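PDB 4XBZ: EvdO1 from Micromonospora carbonacea, which is an oxygenase of the phytanoyl-CoA dioxygenase family with a double-stranded beta-helix fold that probably catalyses an oxidative cyclization in orthosomycin biosynthesis. Local coordinates for residues N168-T173 and N239-H244; R53-L58 and I197-Y202; P66-D71 and P296-E301; P117-A122 and I289-N294; V106-V111 and D144-K149. One frame throughout, in Å; residues are numbered along the deposited sequence.

Contact 1: N168-T173 and N239-H244. With NI (nickel (II) ion), chain I.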
# COMPACT_ATOMS: atom_id res chain seq x y z
N ASN A 168 15.90 7.74 -3.28
CA ASN A 168 14.96 7.96 -2.19
C ASN A 168 14.06 6.73 -2.00
O ASN A 168 12.83 6.84 -1.90
CB ASN A 168 14.11 9.22 -2.44
CG ASN A 168 14.96 10.45 -2.73
OD1 ASN A 168 15.70 10.92 -1.86
ND2 ASN A 168 14.85 10.98 -3.95
N ALA A 169 14.70 5.57 -1.95
CA ALA A 169 14.00 4.30 -2.00
C ALA A 169 12.96 4.19 -0.89
O ALA A 169 11.83 3.78 -1.12
CB ALA A 169 14.99 3.15 -1.93
N VAL A 170 13.33 4.59 0.32
CA VAL A 170 12.41 4.50 1.46
C VAL A 170 11.21 5.44 1.31
O VAL A 170 10.08 5.05 1.58
CB VAL A 170 13.15 4.79 2.77
CG1 VAL A 170 12.15 4.95 3.95
CG2 VAL A 170 14.19 3.68 3.03
N GLY A 171 11.45 6.66 0.86
CA GLY A 171 10.34 7.55 0.53
C GLY A 171 9.40 6.89 -0.47
O GLY A 171 8.18 6.90 -0.28
N VAL A 172 9.95 6.27 -1.50
CA VAL A 172 9.15 5.68 -2.55
C VAL A 172 8.37 4.43 -2.14
O VAL A 172 7.20 4.29 -2.49
CB VAL A 172 10.02 5.32 -3.76
CG1 VAL A 172 9.17 4.74 -4.88
CG2 VAL A 172 10.75 6.55 -4.24
N THR A 173 8.99 3.52 -1.38
CA THR A 173 8.37 2.21 -1.19
C THR A 173 8.72 1.52 0.14
O THR A 173 8.50 0.30 0.30
CB THR A 173 8.74 1.28 -2.39
OG1 THR A 173 7.98 0.07 -2.33
CG2 THR A 173 10.25 0.95 -2.43
N ASN A 239 9.10 -6.98 1.51
CA ASN A 239 9.52 -5.71 0.98
C ASN A 239 10.97 -5.82 0.54
O ASN A 239 11.80 -6.31 1.31
CB ASN A 239 9.36 -4.65 2.07
CG ASN A 239 9.58 -3.24 1.57
OD1 ASN A 239 10.37 -3.00 0.66
ND2 ASN A 239 8.89 -2.30 2.20
N ILE A 240 11.27 -5.38 -0.68
CA ILE A 240 12.62 -5.51 -1.22
C ILE A 240 13.64 -4.69 -0.42
O ILE A 240 14.85 -4.92 -0.53
CB ILE A 240 12.68 -5.08 -2.71
CG1 ILE A 240 12.10 -3.67 -2.87
CG2 ILE A 240 11.91 -6.07 -3.59
CD1 ILE A 240 12.82 -2.82 -3.86
N LEU A 241 13.16 -3.74 0.38
CA LEU A 241 14.02 -2.91 1.22
C LEU A 241 14.29 -3.55 2.60
O LEU A 241 15.10 -3.05 3.39
CB LEU A 241 13.38 -1.51 1.42
CG LEU A 241 13.13 -0.66 0.17
CD1 LEU A 241 12.53 0.72 0.49
CD2 LEU A 241 14.42 -0.51 -0.59
N THR A 242 13.58 -4.63 2.90
CA THR A 242 13.85 -5.35 4.14
C THR A 242 15.14 -6.13 4.00
O THR A 242 15.28 -6.96 3.10
CB THR A 242 12.72 -6.30 4.54
OG1 THR A 242 11.48 -5.59 4.56
CG2 THR A 242 13.00 -6.91 5.91
N LEU A 243 16.09 -5.85 4.89
CA LEU A 243 17.35 -6.59 4.96
C LEU A 243 17.09 -8.06 5.26
O LEU A 243 16.38 -8.38 6.22
CB LEU A 243 18.27 -5.97 6.01
CG LEU A 243 19.74 -6.39 5.90
CD1 LEU A 243 20.31 -5.90 4.58
CD2 LEU A 243 20.56 -5.85 7.06
N HIS A 244 17.63 -8.95 4.43
CA HIS A 244 17.49 -10.39 4.69
C HIS A 244 18.71 -11.21 4.26
O HIS A 244 19.58 -10.73 3.54
CB HIS A 244 16.24 -10.96 4.01
CG HIS A 244 16.16 -10.68 2.54
ND1 HIS A 244 15.97 -9.41 2.03
CD2 HIS A 244 16.23 -11.51 1.47
CE1 HIS A 244 15.93 -9.47 0.71
NE2 HIS A 244 16.08 -10.73 0.35
NI NI I . 16.89 -11.46 -1.72
O HOH W 1 8.91 -2.10 -1.47

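Contact 2: R53-L58 and I197-Y202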
# COMPACT_ATOMS: atom_id res chain seq x y z
N ARG A 53 3.24 -3.40 6.26
CA ARG A 53 3.74 -2.05 5.99
C ARG A 53 4.85 -1.67 6.96
O ARG A 53 5.83 -1.04 6.60
CB ARG A 53 2.61 -1.02 6.05
CG ARG A 53 1.52 -1.22 5.00
CD ARG A 53 1.53 -0.15 3.94
NE ARG A 53 0.40 -0.28 3.01
CZ ARG A 53 0.49 -0.82 1.79
NH1 ARG A 53 1.65 -1.30 1.33
NH2 ARG A 53 -0.60 -0.88 1.03
N ARG A 54 4.69 -2.07 8.21
CA ARG A 54 5.62 -1.64 9.23
C ARG A 54 6.87 -2.52 9.29
O ARG A 54 7.99 -2.03 9.35
CB ARG A 54 4.95 -1.62 10.61
CG ARG A 54 5.80 -1.02 11.72
CD ARG A 54 5.00 -0.98 13.02
NE ARG A 54 4.63 -2.33 13.41
CZ ARG A 54 5.36 -3.11 14.20
NH1 ARG A 54 6.49 -2.64 14.72
NH2 ARG A 54 4.97 -4.35 14.48
N GLN A 55 6.67 -3.83 9.27
CA GLN A 55 7.80 -4.71 9.49
C GLN A 55 8.50 -5.07 8.19
O GLN A 55 9.63 -5.53 8.21
CB GLN A 55 7.35 -5.97 10.22
CG GLN A 55 6.90 -5.68 11.64
CD GLN A 55 6.38 -6.89 12.34
OE1 GLN A 55 5.19 -7.22 12.25
NE2 GLN A 55 7.26 -7.59 13.05
N GLY A 56 7.83 -4.84 7.06
CA GLY A 56 8.43 -5.15 5.77
C GLY A 56 8.36 -6.62 5.41
O GLY A 56 9.06 -7.08 4.52
N VAL A 57 7.50 -7.37 6.10
CA VAL A 57 7.43 -8.81 5.92
C VAL A 57 6.08 -9.35 6.42
O VAL A 57 5.50 -8.80 7.36
CB VAL A 57 8.63 -9.49 6.64
CG1 VAL A 57 8.36 -9.65 8.13
CG2 VAL A 57 8.99 -10.80 6.01
N LEU A 58 5.57 -10.39 5.77
CA LEU A 58 4.31 -11.03 6.14
C LEU A 58 4.24 -12.48 5.66
O LEU A 58 4.45 -12.76 4.47
CB LEU A 58 3.11 -10.26 5.56
CG LEU A 58 1.75 -10.93 5.76
CD1 LEU A 58 1.41 -10.96 7.24
CD2 LEU A 58 0.63 -10.28 4.95
N ILE A 197 15.42 -8.59 9.02
CA ILE A 197 15.34 -7.59 10.07
C ILE A 197 14.09 -6.73 9.90
O ILE A 197 14.04 -5.86 9.03
CB ILE A 197 16.60 -6.71 10.11
CG1 ILE A 197 17.83 -7.59 10.35
CG2 ILE A 197 16.46 -5.62 11.19
CD1 ILE A 197 19.14 -6.90 10.14
N PRO A 198 13.07 -6.99 10.73
CA PRO A 198 11.82 -6.22 10.68
C PRO A 198 12.07 -4.72 10.69
O PRO A 198 12.98 -4.27 11.38
CB PRO A 198 11.08 -6.65 11.95
CG PRO A 198 11.69 -7.95 12.35
CD PRO A 198 13.11 -7.94 11.86
N GLU A 199 11.31 -3.97 9.90
CA GLU A 199 11.37 -2.51 9.87
C GLU A 199 12.67 -1.95 9.29
O GLU A 199 12.84 -0.74 9.23
CB GLU A 199 11.14 -1.92 11.27
CG GLU A 199 9.90 -2.41 11.96
CD GLU A 199 9.65 -1.71 13.29
OE1 GLU A 199 10.54 -0.97 13.76
OE2 GLU A 199 8.56 -1.88 13.86
N SER A 200 13.56 -2.81 8.83
CA SER A 200 14.76 -2.29 8.17
C SER A 200 14.40 -1.72 6.80
O SER A 200 15.22 -1.05 6.17
CB SER A 200 15.85 -3.38 8.03
OG SER A 200 15.38 -4.51 7.32
N ASN A 201 13.18 -1.98 6.34
CA ASN A 201 12.67 -1.33 5.11
C ASN A 201 12.57 0.19 5.22
O ASN A 201 12.38 0.86 4.21
CB ASN A 201 11.30 -1.89 4.72
CG ASN A 201 10.38 -2.08 5.92
OD1 ASN A 201 10.77 -2.73 6.88
ND2 ASN A 201 9.17 -1.50 5.88
N TYR A 202 12.70 0.75 6.43
CA TYR A 202 12.73 2.21 6.56
C TYR A 202 14.12 2.80 6.88
O TYR A 202 14.25 4.01 7.06
CB TYR A 202 11.73 2.67 7.62
CG TYR A 202 10.29 2.37 7.28
CD1 TYR A 202 9.61 3.10 6.31
CD2 TYR A 202 9.61 1.35 7.94
CE1 TYR A 202 8.29 2.83 6.00
CE2 TYR A 202 8.28 1.07 7.63
CZ TYR A 202 7.63 1.81 6.66
OH TYR A 202 6.32 1.55 6.35

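Contact 3: P66-D71 and P296-E301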
# COMPACT_ATOMS: atom_id res chain seq x y z
N PRO A 66 -3.76 -28.45 -1.61
CA PRO A 66 -2.83 -29.59 -1.75
C PRO A 66 -2.57 -29.98 -3.21
O PRO A 66 -1.41 -30.20 -3.58
CB PRO A 66 -3.55 -30.71 -1.00
CG PRO A 66 -4.28 -29.99 0.08
CD PRO A 66 -4.76 -28.69 -0.56
N GLN A 67 -3.62 -30.04 -4.03
CA GLN A 67 -3.49 -30.42 -5.44
C GLN A 67 -2.62 -29.45 -6.25
O GLN A 67 -1.78 -29.88 -7.03
CB GLN A 67 -4.87 -30.54 -6.10
CG GLN A 67 -4.87 -30.90 -7.59
CD GLN A 67 -4.35 -32.32 -7.87
OE1 GLN A 67 -3.14 -32.58 -7.86
NE2 GLN A 67 -5.28 -33.24 -8.12
N GLU A 68 -2.84 -28.14 -6.06
CA GLU A 68 -2.03 -27.15 -6.77
C GLU A 68 -0.58 -27.21 -6.30
O GLU A 68 0.34 -27.07 -7.11
CB GLU A 68 -2.59 -25.72 -6.59
CG GLU A 68 -1.76 -24.67 -7.36
CD GLU A 68 -2.49 -23.35 -7.64
OE1 GLU A 68 -3.40 -22.97 -6.86
OE2 GLU A 68 -2.17 -22.70 -8.64
N LEU A 69 -0.38 -27.42 -5.00
CA LEU A 69 0.98 -27.53 -4.47
C LEU A 69 1.74 -28.64 -5.18
O LEU A 69 2.88 -28.46 -5.62
CB LEU A 69 0.97 -27.77 -2.96
CG LEU A 69 2.30 -28.19 -2.31
CD1 LEU A 69 3.37 -27.14 -2.53
CD2 LEU A 69 2.14 -28.47 -0.83
N ALA A 70 1.08 -29.79 -5.32
CA ALA A 70 1.68 -30.92 -6.02
C ALA A 70 1.94 -30.58 -7.49
O ALA A 70 3.03 -30.84 -7.99
CB ALA A 70 0.80 -32.16 -5.89
N ASP A 71 0.97 -29.98 -8.17
CA ASP A 71 1.18 -29.63 -9.58
C ASP A 71 2.40 -28.72 -9.73
O ASP A 71 3.18 -28.86 -10.67
CB ASP A 71 -0.05 -28.95 -10.19
CG ASP A 71 -1.32 -29.77 -10.05
OD1 ASP A 71 -1.23 -30.98 -9.78
OD2 ASP A 71 -2.42 -29.20 -10.23
N PRO A 296 -10.31 -26.53 -15.47
CA PRO A 296 -11.36 -27.27 -14.75
C PRO A 296 -11.09 -27.34 -13.25
O PRO A 296 -12.02 -27.19 -12.45
CB PRO A 296 -11.31 -28.67 -15.38
CG PRO A 296 -10.04 -28.68 -16.24
CD PRO A 296 -9.84 -27.27 -16.65
N GLN A 297 -9.83 -27.55 -12.89
CA GLN A 297 -9.41 -27.62 -11.49
C GLN A 297 -9.73 -26.35 -10.67
O GLN A 297 -9.82 -26.40 -9.45
CB GLN A 297 -7.91 -27.91 -11.43
CG GLN A 297 -7.39 -28.22 -10.03
CD GLN A 297 -5.87 -28.23 -9.93
OE1 GLN A 297 -5.31 -28.07 -8.84
NE2 GLN A 297 -5.19 -28.43 -11.06
N PHE A 298 -9.89 -25.20 -11.34
CA PHE A 298 -10.07 -23.94 -10.63
C PHE A 298 -11.41 -23.24 -10.88
O PHE A 298 -11.54 -22.05 -10.59
CB PHE A 298 -8.95 -22.95 -10.98
CG PHE A 298 -7.57 -23.47 -10.72
CD1 PHE A 298 -7.20 -23.90 -9.46
CD2 PHE A 298 -6.63 -23.48 -11.74
CE1 PHE A 298 -5.92 -24.36 -9.22
CE2 PHE A 298 -5.35 -23.93 -11.51
CZ PHE A 298 -4.99 -24.37 -10.26
N GLY A 299 -12.39 -23.97 -11.41
CA GLY A 299 -13.71 -23.41 -11.69
C GLY A 299 -14.44 -22.77 -10.51
O GLY A 299 -15.14 -21.78 -10.68
N ASP A 300 -14.29 -23.34 -9.32
CA ASP A 300 -14.95 -22.81 -8.12
C ASP A 300 -14.33 -21.49 -7.65
O ASP A 300 -14.86 -20.84 -6.75
CB ASP A 300 -14.90 -23.83 -6.98
CG ASP A 300 -16.14 -24.72 -6.93
OD1 ASP A 300 -17.27 -24.18 -6.89
OD2 ASP A 300 -15.98 -25.96 -6.93
N GLU A 301 -13.22 -21.10 -8.27
CA GLU A 301 -12.50 -19.89 -7.88
C GLU A 301 -13.18 -18.63 -8.37
O GLU A 301 -13.66 -18.58 -9.51
CB GLU A 301 -11.07 -19.92 -8.41
CG GLU A 301 -10.05 -20.42 -7.42
CD GLU A 301 -8.66 -20.45 -7.99
OE1 GLU A 301 -7.77 -21.00 -7.30
OE2 GLU A 301 -8.45 -19.94 -9.11

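Contact 4: P117-A122 and I289-N294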
# COMPACT_ATOMS: atom_id res chain seq x y z
N PRO A 117 1.79 -24.97 -15.21
CA PRO A 117 1.22 -24.84 -13.87
C PRO A 117 1.69 -23.59 -13.13
O PRO A 117 0.98 -23.09 -12.24
CB PRO A 117 1.73 -26.10 -13.16
CG PRO A 117 1.95 -27.08 -14.25
CD PRO A 117 2.48 -26.26 -15.39
N ILE A 118 2.86 -23.08 -13.48
CA ILE A 118 3.40 -21.90 -12.82
C ILE A 118 2.78 -20.59 -13.38
O ILE A 118 2.53 -19.64 -12.62
CB ILE A 118 4.94 -21.89 -12.92
CG1 ILE A 118 5.50 -23.12 -12.19
CG2 ILE A 118 5.52 -20.62 -12.35
CD1 ILE A 118 7.03 -23.17 -12.13
N ALA A 119 2.50 -20.55 -14.68
CA ALA A 119 1.76 -19.44 -15.27
C ALA A 119 0.38 -19.28 -14.61
O ALA A 119 -0.03 -18.18 -14.25
CB ALA A 119 1.61 -19.63 -16.77
N MET A 120 -0.32 -20.39 -14.43
CA MET A 120 -1.61 -20.37 -13.75
C MET A 120 -1.46 -19.94 -12.28
O MET A 120 -2.33 -19.27 -11.72
CB MET A 120 -2.29 -21.74 -13.85
CG MET A 120 -2.63 -22.15 -15.31
SD MET A 120 -3.92 -23.42 -15.49
CE MET A 120 -3.16 -24.82 -14.66
N LEU A 121 -0.35 -20.35 -11.66
CA LEU A 121 -0.03 -19.90 -10.30
C LEU A 121 0.09 -18.38 -10.31
O LEU A 121 -0.32 -17.70 -9.36
CB LEU A 121 1.26 -20.55 -9.79
CG LEU A 121 1.82 -20.10 -8.43
CD1 LEU A 121 0.81 -20.32 -7.30
CD2 LEU A 121 3.14 -20.80 -8.11
N ALA A 122 0.62 -17.83 -11.40
CA ALA A 122 0.82 -16.40 -11.52
C ALA A 122 -0.50 -15.65 -11.66
O ALA A 122 -0.52 -14.43 -11.56
CB ALA A 122 1.76 -16.08 -12.69
N ILE A 289 -4.37 -15.06 -15.80
CA ILE A 289 -5.63 -15.09 -15.08
C ILE A 289 -6.63 -15.90 -15.88
O ILE A 289 -7.37 -16.72 -15.33
CB ILE A 289 -6.19 -13.68 -14.79
CG1 ILE A 289 -5.34 -12.98 -13.73
CG2 ILE A 289 -7.62 -13.76 -14.28
CD1 ILE A 289 -5.69 -11.54 -13.49
N GLN A 290 -6.62 -15.71 -17.20
CA GLN A 290 -7.59 -16.36 -18.07
C GLN A 290 -7.39 -17.88 -18.15
O GLN A 290 -8.35 -18.64 -18.01
CB GLN A 290 -7.53 -15.76 -19.48
CG GLN A 290 -8.85 -15.88 -20.23
CD GLN A 290 -8.83 -15.11 -21.54
OE1 GLN A 290 -8.10 -15.46 -22.47
NE2 GLN A 290 -9.63 -14.05 -21.62
N MET A 291 -6.17 -18.35 -18.37
CA MET A 291 -5.99 -19.79 -18.44
C MET A 291 -6.23 -20.45 -17.07
O MET A 291 -6.58 -21.63 -17.01
CB MET A 291 -4.61 -20.17 -18.99
CG MET A 291 -3.45 -19.30 -18.55
SD MET A 291 -1.95 -19.73 -19.48
CE MET A 291 -1.56 -21.30 -18.74
N ARG A 292 -6.07 -19.71 -15.98
CA ARG A 292 -6.38 -20.30 -14.68
C ARG A 292 -7.91 -20.44 -14.55
O ARG A 292 -8.41 -21.38 -13.91
CB ARG A 292 -5.80 -19.47 -13.53
CG ARG A 292 -6.12 -20.06 -12.17
CD ARG A 292 -5.57 -19.28 -11.00
NE ARG A 292 -5.78 -20.03 -9.77
CZ ARG A 292 -4.83 -20.74 -9.16
NH1 ARG A 292 -3.59 -20.76 -9.65
NH2 ARG A 292 -5.11 -21.42 -8.05
N ALA A 293 -8.63 -19.54 -15.21
CA ALA A 293 -10.09 -19.55 -15.22
C ALA A 293 -10.66 -20.72 -16.03
O ALA A 293 -11.56 -21.43 -15.57
CB ALA A 293 -10.62 -18.23 -15.76
N ASN A 294 -10.12 -20.92 -17.23
CA ASN A 294 -10.52 -22.02 -18.11
C ASN A 294 -9.89 -23.36 -17.74
O ASN A 294 -9.91 -24.31 -18.53
CB ASN A 294 -10.15 -21.68 -19.56
CG ASN A 294 -10.74 -20.36 -20.01
OD1 ASN A 294 -11.82 -19.96 -19.58
ND2 ASN A 294 -10.03 -19.66 -20.89

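Contact 5: V106-V111 and D144-K149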
# COMPACT_ATOMS: atom_id res chain seq x y z
N VAL A 106 21.21 -22.64 -9.61
CA VAL A 106 20.58 -22.20 -8.37
C VAL A 106 19.32 -21.37 -8.63
O VAL A 106 18.53 -21.13 -7.70
CB VAL A 106 21.57 -21.36 -7.50
CG1 VAL A 106 22.65 -22.26 -6.89
CG2 VAL A 106 22.20 -20.25 -8.32
N ARG A 107 19.14 -20.94 -9.87
CA ARG A 107 17.97 -20.14 -10.23
C ARG A 107 17.62 -20.26 -11.70
O ARG A 107 18.49 -20.17 -12.57
CB ARG A 107 18.20 -18.67 -9.85
CG ARG A 107 17.02 -17.73 -10.08
CD ARG A 107 17.42 -16.30 -9.69
NE ARG A 107 16.51 -15.28 -10.22
CZ ARG A 107 15.90 -14.34 -9.48
NH1 ARG A 107 16.08 -14.29 -8.16
NH2 ARG A 107 15.10 -13.44 -10.07
N ILE A 108 16.33 -20.45 -11.96
CA ILE A 108 15.81 -20.46 -13.33
C ILE A 108 14.87 -19.25 -13.53
O ILE A 108 13.94 -19.05 -12.75
CB ILE A 108 15.08 -21.80 -13.62
CG1 ILE A 108 16.07 -22.96 -13.55
CG2 ILE A 108 14.41 -21.78 -14.98
CD1 ILE A 108 15.43 -24.29 -13.33
N GLU A 109 15.11 -18.44 -14.56
CA GLU A 109 14.26 -17.27 -14.85
C GLU A 109 13.15 -17.58 -15.84
O GLU A 109 13.31 -18.43 -16.73
CB GLU A 109 15.08 -16.10 -15.40
CG GLU A 109 16.18 -15.59 -14.48
CD GLU A 109 15.71 -14.60 -13.44
OE1 GLU A 109 14.54 -14.16 -13.47
OE2 GLU A 109 16.54 -14.27 -12.57
N TYR A 110 12.06 -16.83 -15.69
CA TYR A 110 10.91 -16.88 -16.60
C TYR A 110 10.27 -18.26 -16.54
O TYR A 110 9.96 -18.88 -17.56
CB TYR A 110 11.32 -16.51 -18.03
CG TYR A 110 12.17 -15.27 -18.06
CD1 TYR A 110 11.65 -14.04 -17.67
CD2 TYR A 110 13.51 -15.33 -18.45
CE1 TYR A 110 12.44 -12.89 -17.67
CE2 TYR A 110 14.31 -14.19 -18.46
CZ TYR A 110 13.76 -12.97 -18.06
OH TYR A 110 14.53 -11.82 -18.06
N VAL A 111 10.06 -18.73 -15.31
CA VAL A 111 9.46 -20.04 -15.07
C VAL A 111 7.98 -20.00 -15.38
O VAL A 111 7.35 -21.05 -15.56
CB VAL A 111 9.66 -20.49 -13.61
CG1 VAL A 111 11.15 -20.61 -13.29
CG2 VAL A 111 8.99 -19.51 -12.67
N ASP A 144 10.01 -12.98 -12.44
CA ASP A 144 9.42 -14.25 -12.04
C ASP A 144 10.49 -15.35 -12.20
O ASP A 144 11.16 -15.44 -13.22
CB ASP A 144 8.14 -14.57 -12.84
CG ASP A 144 8.41 -15.14 -14.25
OD1 ASP A 144 8.66 -16.36 -14.36
OD2 ASP A 144 8.35 -14.37 -15.25
N SER A 145 10.65 -16.16 -11.17
CA SER A 145 11.75 -17.14 -11.18
C SER A 145 11.55 -18.21 -10.13
O SER A 145 10.70 -18.10 -9.27
CB SER A 145 13.09 -16.43 -10.93
OG SER A 145 13.10 -15.76 -9.68
N MET A 146 12.36 -19.26 -10.21
CA MET A 146 12.44 -20.22 -9.13
C MET A 146 13.86 -20.25 -8.60
O MET A 146 14.82 -20.28 -9.38
CB MET A 146 11.99 -21.60 -9.58
CG MET A 146 11.85 -22.57 -8.42
SD MET A 146 11.27 -24.18 -8.96
CE MET A 146 12.62 -24.66 -10.02
N VAL A 147 13.97 -20.22 -7.28
CA VAL A 147 15.26 -20.33 -6.60
C VAL A 147 15.28 -21.60 -5.76
O VAL A 147 14.27 -21.97 -5.15
CB VAL A 147 15.56 -19.11 -5.71
CG1 VAL A 147 16.92 -19.25 -5.03
CG2 VAL A 147 15.52 -17.82 -6.53
N PHE A 148 16.43 -22.26 -5.75
CA PHE A 148 16.59 -23.53 -5.04
C PHE A 148 18.05 -23.68 -4.70
O PHE A 148 18.91 -23.18 -5.43
CB PHE A 148 16.11 -24.70 -5.91
CG PHE A 148 16.64 -24.64 -7.31
CD1 PHE A 148 16.03 -23.84 -8.27
CD2 PHE A 148 17.78 -25.35 -7.66
CE1 PHE A 148 16.53 -23.75 -9.56
CE2 PHE A 148 18.29 -25.27 -8.95
CZ PHE A 148 17.67 -24.46 -9.90
N LYS A 149 18.38 -24.34 -3.60
CA LYS A 149 19.79 -24.48 -3.30
C LYS A 149 20.32 -25.88 -3.56
O LYS A 149 19.57 -26.80 -3.89
CB LYS A 149 20.09 -24.05 -1.87
CG LYS A 149 19.11 -24.54 -0.86
CD LYS A 149 19.26 -23.75 0.44
CE LYS A 149 19.22 -22.25 0.16
NZ LYS A 149 19.05 -21.46 1.40
O HOH W 2 12.22 -12.37 -14.60

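Contact 1: N168-T173 and N239-H244
L241 supplies the apolar part of this contact, turning both methyl branches onto helix 169-173. Its CD1 lies 3.7 Å from T173 CG2, the two side chains passing at a slant, and CD2 meets A169 CB at 3.9 Å. V170 CG2 reaches the same CD1 methyl from the next position of the helix. With CG opposite its own carbonyl carbon (chi1 -61°), the L241 isobutyl group is sent outward to the helix.

The hydrogen bonds use both ends of the N239 amide. N239 ND2 donates to T173 O at 3.2 Å (N-H...O 145°), approaching in the carbonyl plane, although T173 O sits 23° out of the amide plane. N239 OD1 accepts L241 N at 2.9 Å, an Asx turn within the type I turn N239-T242. Gripped at both atoms, the amide is fixed in rotation. A water lies 2.7 Å from N239 OD1 and also bonds to T173 OG1, the direction of that bond being open; the main partner of T173 OG1 is the backbone of R177.

Metal coordination comes at the far end of 239-244. H244 ND1 donates to T242 O at 2.8 Å, nearly in the ring plane, which sets the imidazole. Its NE2 coordinates nickel at 2.3 Å. H160 and D162 complete the two-histidine, one-carboxylate facial triad characteristic of non-heme iron oxygenases, with nickel here probably standing in for iron.

Contact 2: R53-L58 and I197-Y202
Q55 and E199 bring their CA atoms within 4.2 Å where helix 46-55 ends against the type II turn I197-S200, and E199 N donates to Q55 O at 2.8 Å with a nearly straight N-H...O angle of 170°. The same carbonyl oxygen receives a CA-H...O contact from P198 CA at 3.4 Å. G56, which leaves the helix with positive phi, has its CA 3.5 Å from N201 OD1; a side chain there would collide with that oxygen.

With CG opposite its carbonyl carbon (chi1 -63°), the Y202 ring swings toward R53. Y202 OH donates to R53 O at 2.6 Å from 47° above the carbonyl plane, and R53 O and R54 O both lie at the ring's edge. With a phenylalanine in place of Y202 the hydroxyl is gone, and R53 O would probably lose this short bond between loop and helix end.

P198 CB rests 4.1 Å from Q55 NE2. R54 and E199 are paired as a salt bridge, but R54 NH1 and E199 OE2 are modelled too close, so its detail is doubtful. E199 OE1 accepts from E310 N of the second subunit, while N201 ND2 bonds to G174 O.

The carbonyls R53 O and Q55 O, at a helix end with no further turn to supply N-H donors, thus find them in the 197-202 loop, beside the subunit interface.

Contact 3: P66-D71 and P296-E301
The F298 ring and the E68 carboxylate meet obliquely, their planes 39° apart, with F298 CZ 3.7 Å from E68 OE2 and F298 CE1 3.7 Å from E68 OE1. One ring face carries Q297 CG, 4.2 Å above the plane and toward the rim. This is a helix-to-loop contact outside the strands of the double-stranded beta-helix: the first turns of helix 66-86 meet the segment that follows helix 275-293 and runs into the type I turn F298-E301.

R292, from outside these two segments, serves both groups: it forms a salt bridge with E68 OE1 and a cation-pi contact with F298, so acid and ring share one guanidinium.

On the outer side, Q297 reaches across fully extended, its CG anti to the backbone N (chi1 -171°). Q297 OE1 comes to 3.1 Å from Q67 CG, over the aliphatic part of that side chain. D71 and Q297 approach from opposite directions, and their carboxylate and amide planes are nearly perpendicular. Q297 NE2 donates to D71 OD2 at 3.0 Å, meeting that oxygen nearly along its C-O axis.

Contact 4: P117-A122 and I289-N294
M120 and M291 meet at about a right angle, M291 CE lying 3.7 Å from M120 CG. The same methyl touches A119 CB at 4.1 Å, so one tip covers two consecutive residues of helix 116-121. In return, M120 SD sits 3.5 Å from M291 O. The start of the M291 side chain is squeezed between its backbone N and carbonyl carbon (chi1 38°), and from there the chain runs out to the other helix.

The polar contact is made by R292. R292 NH1 donates to M120 O at 2.8 Å, with the oxygen in the guanidinium plane but the donor 59° above the carbonyl plane. The stem is extended, and R292 CD passes 3.3 Å from M120 O on the way.

Further out, E301 forms a salt bridge with R292 NE and E68 takes NH2; these two acids fix the rotation of the guanidinium while NH1 serves M120.

The short segments 117-121 and 289-293 approach to 8.4 Å between axes, their directions 109° apart. Around this crossing, L121 packs on E68 and V72 of helix 66-86 and on I257 and F259 of strand 256-263, while A119 and I118 meet V112 of helix 111-114.

Contact 5: V106-V111 and D144-K149
R107 crosses the sheet surface onto the strand 144-147, where it forms a non-hydrogen-bonded antiparallel pair with V147. Its CB stands 3.8 Å from M146 O. R107 CG, turned to the side opposite the backbone N by chi1 of -177°, lies 3.4 Å from M146 O and also meets the V147 CG2 methyl, and CD stays beside that methyl. R107 NE then donates to E109 OE2 at 2.6 Å, a salt bridge met from above the carboxylate plane. At the tip, S145 OG lies 3.0 Å over the centre of one guanidinium face, without a hydrogen bond, and NH1 bonds to a glycerol probably left from crystallisation.

I108 N to M146 O and M146 N to I108 O make the reciprocal backbone pair that sets the register. On the strand's other side, V106 and R107 form a classic beta bulge opposite V93. On the other sheet face, I108 CD1 packs against F148 CE1 at 4.0 Å.

A leucine in place of R107 has no guanidinium, and would probably leave E109 without its cationic mate.

With the R107 side chain about 7 Å from the nickel, the chemistry is consistent with an arginine steadied by E109 beside the metal site.

Contacts 1 and 2 adjoin, centres 9 Å apart, and touch where T242 OG1 meets G56 O and L243 N meets S200 OG; both reach the second subunit. Contacts 3 and 4 form another pair, centres 10 Å apart, on the opposite side of the chain's centre. The centre of contact 4 is about 30 Å from those of contacts 1 and 2. Contact 5, on strands 105-109 and 139-147 of the large mixed sheet, touches contact 4 through V111 and I118. In sequence, contact 5 closes before contact 1 opens, and contacts 2 and 3 cross. The E68 to R292 salt bridge ties helices 66-86 and 275-293 together, away from the nickel bound by H244.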